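Local coordinates for 3-deoxy-D-manno-octulosonate 8-phosphate phosphatase KdsC (Haemophilus influenzae Rd, PDB 1K1E), which hydrolyses 3-deoxy-D-manno-octulosonate 8-phosphate to KDO and inorganic phosphate in lipopolysaccharide biosynthesis, with magnesium as its cofactor, at residues T13-D16 and G17-D21. Sequence-based numbering, arbitrary orientation.
Sequences TDVD and GVLTD. With CO (cobalt (II) ion), chain M.
Val15 O takes the backbone N-H of both Val18 and Leu19 as the chain leaves strand 10-14 and curls back on itself: Leu19 N, 2.8 Å from Val15 O, lies in the carbonyl plane, whereas Val18 N stands 49° out of it. Thr20 N adds a weak third bond to the same oxygen. Gly17, with phi positive at 98°, makes the bend where any CB would collide with Asp16 O. Its N-H points almost straight at Thr20 OG1, 2.9 Å from Gly17 N. That hydroxyl in turn donates to a water which donates a hydrogen bond to Asp16 OD1, so the Asp16 and Thr20 side chains, which run alongside each other, are bridged through solvent; Lys34 pairs with the same carboxylate oxygen. On the strand side, Thr13 OG1, set anti to the backbone N (chi1 -177°), bonds to a lone pair of Asp14 O and meets Val18 CG1 at 3.4 Å from OG1. Leu19 covers this hydroxyl with CG and CD2 and lays CD1 against Thr13 CG2. Val18 CG2 packs beside Asp14 OD2, the oxygen that binds cobalt at 2.0 Å. Asp16 enters the metal shell through its backbone O, 2.2 Å from cobalt, while its carboxylate is engaged by Lys34 and the bridging water. Asp107 and three waters complete the six ligands; one of these waters donates to Asp14 OD1, which also pairs with Lys84. Sequence and metal fit the DxDx(T/V) motif of HAD phosphatases, with Val18 in its last place. Metal, water and lysine together fix the rotation of the Asp14 carboxylate, and the cobalt probably marks the magnesium site; in HAD phosphatases the motif's first aspartate is the nucleophile and the second the general acid-base, roles that Asp14 and Asp16 probably fill here.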
ATOM      1  N   THR A  13      -0.911  22.104  -6.280  1.00  9.93           N
ATOM      2  CA  THR A  13      -1.339  20.764  -5.991  1.00  9.21           C
ATOM      3  C   THR A  13      -1.824  20.558  -4.548  1.00 14.47           C
ATOM      4  O   THR A  13      -1.216  21.016  -3.561  1.00 12.95           O
ATOM      5  CB  THR A  13      -0.202  19.720  -6.304  1.00 14.13           C
ATOM      6  OG1 THR A  13      -0.709  18.403  -6.054  1.00 13.34           O
ATOM      7  CG2 THR A  13       0.958  19.873  -5.396  1.00  9.65           C
ATOM      8  N   ASP A  14      -2.977  19.906  -4.444  1.00 12.58           N
ATOM      9  CA  ASP A  14      -3.503  19.496  -3.158  1.00 13.33           C
ATOM     10  C   ASP A  14      -2.501  18.426  -2.687  1.00 13.35           C
ATOM     11  O   ASP A  14      -1.678  17.908  -3.454  1.00 11.15           O
ATOM     12  CB  ASP A  14      -4.895  18.833  -3.336  1.00 12.87           C
ATOM     13  CG  ASP A  14      -5.345  18.093  -2.108  1.00 20.00           C
ATOM     14  OD1 ASP A  14      -5.136  18.605  -0.994  1.00 15.01           O
ATOM     15  OD2 ASP A  14      -5.929  17.014  -2.264  1.00 17.08           O
ATOM     16  N   VAL A  15      -2.524  18.107  -1.393  1.00 14.64           N
ATOM     17  CA  VAL A  15      -1.622  17.081  -0.899  1.00  9.50           C
ATOM     18  C   VAL A  15      -2.233  15.691  -0.672  1.00 18.58           C
ATOM     19  O   VAL A  15      -1.901  14.734  -1.361  1.00 13.22           O
ATOM     20  CB  VAL A  15      -0.942  17.526   0.471  1.00 12.46           C
ATOM     21  CG1 VAL A  15      -0.132  16.387   1.077  1.00 18.36           C
ATOM     22  CG2 VAL A  15      -0.034  18.736   0.182  1.00 22.39           C
ATOM     23  N   ASP A  16      -3.129  15.585   0.294  1.00 14.63           N
ATOM     24  CA  ASP A  16      -3.642  14.235   0.609  1.00 14.04           C
ATOM     25  C   ASP A  16      -4.545  13.719  -0.445  1.00 13.26           C
ATOM     26  O   ASP A  16      -5.517  14.360  -0.759  1.00 14.07           O
ATOM     27  CB  ASP A  16      -4.344  14.260   1.958  1.00 14.29           C
ATOM     28  CG  ASP A  16      -3.388  14.668   3.070  1.00 12.87           C
ATOM     29  OD1 ASP A  16      -2.394  13.924   3.262  1.00 18.45           O
ATOM     30  OD2 ASP A  16      -3.594  15.741   3.683  1.00 19.98           O
ATOM     31  N   GLY A  17      -4.232  12.555  -1.008  1.00  9.04           N
ATOM     32  CA  GLY A  17      -5.130  12.015  -2.025  1.00 10.63           C
ATOM     33  C   GLY A  17      -4.639  12.329  -3.422  1.00  9.32           C
ATOM     34  O   GLY A  17      -5.128  11.737  -4.403  1.00 10.51           O
ATOM     35  N   VAL A  18      -3.660  13.262  -3.503  1.00 12.33           N
ATOM     36  CA  VAL A  18      -3.076  13.638  -4.774  1.00 11.75           C
ATOM     37  C   VAL A  18      -1.599  13.290  -4.724  1.00 13.61           C
ATOM     38  O   VAL A  18      -1.162  12.422  -5.453  1.00 13.41           O
ATOM     39  CB  VAL A  18      -3.299  15.123  -5.072  1.00 10.41           C
ATOM     40  CG1 VAL A  18      -2.561  15.543  -6.322  1.00 10.14           C
ATOM     41  CG2 VAL A  18      -4.809  15.335  -5.322  1.00 17.49           C
ATOM     42  N   LEU A  19      -0.847  13.916  -3.826  1.00 13.06           N
ATOM     43  CA  LEU A  19       0.582  13.565  -3.711  1.00  9.54           C
ATOM     44  C   LEU A  19       0.752  12.308  -2.845  1.00 16.93           C
ATOM     45  O   LEU A  19       1.843  11.760  -2.768  1.00 12.32           O
ATOM     46  CB  LEU A  19       1.358  14.706  -3.073  1.00  8.50           C
ATOM     47  CG  LEU A  19       1.341  15.987  -3.933  1.00  9.85           C
ATOM     48  CD1 LEU A  19       2.257  17.018  -3.147  1.00  9.33           C
ATOM     49  CD2 LEU A  19       1.978  15.671  -5.335  1.00 12.57           C
ATOM     50  N   THR A  20      -0.315  11.885  -2.184  1.00  8.85           N
ATOM     51  CA  THR A  20      -0.377  10.682  -1.351  1.00  9.93           C
ATOM     52  C   THR A  20      -1.589   9.839  -1.839  1.00 13.24           C
ATOM     53  O   THR A  20      -2.415  10.325  -2.637  1.00 14.56           O
ATOM     54  CB  THR A  20      -0.618  10.990   0.132  1.00 14.42           C
ATOM     55  OG1 THR A  20      -1.994  11.303   0.325  1.00 13.94           O
ATOM     56  CG2 THR A  20       0.295  12.147   0.631  1.00 13.12           C
ATOM     57  N   ASP A  21      -1.713   8.595  -1.360  1.00 10.28           N
ATOM     58  CA  ASP A  21      -2.819   7.794  -1.783  1.00 12.50           C
ATOM     59  C   ASP A  21      -4.030   8.081  -0.873  1.00 16.98           C
ATOM     60  O   ASP A  21      -5.030   7.357  -0.920  1.00 17.31           O
ATOM     61  CB  ASP A  21      -2.459   6.312  -1.721  1.00 20.10           C
ATOM     62  CG  ASP A  21      -2.146   5.837  -0.313  1.00 20.16           C
ATOM     63  OD1 ASP A  21      -2.141   6.636   0.646  1.00 13.85           O
ATOM     64  OD2 ASP A  21      -1.901   4.634  -0.161  1.00 25.35           O
TER
HETATM   65 CO    CO M 201      -7.072  15.843  -1.031  1.00 12.86          CO
HETATM   66  O   HOH W   1      -6.078  16.838   0.637  1.00 12.01           O
HETATM   67  O   HOH W   2      -2.896  11.367   2.719  1.00 17.29           O
HETATM   68  O   HOH W   3      -8.065  14.399   0.111  1.00 12.36           O
HETATM   69  O   HOH W   4      -8.590  17.334  -0.953  1.00 15.61           O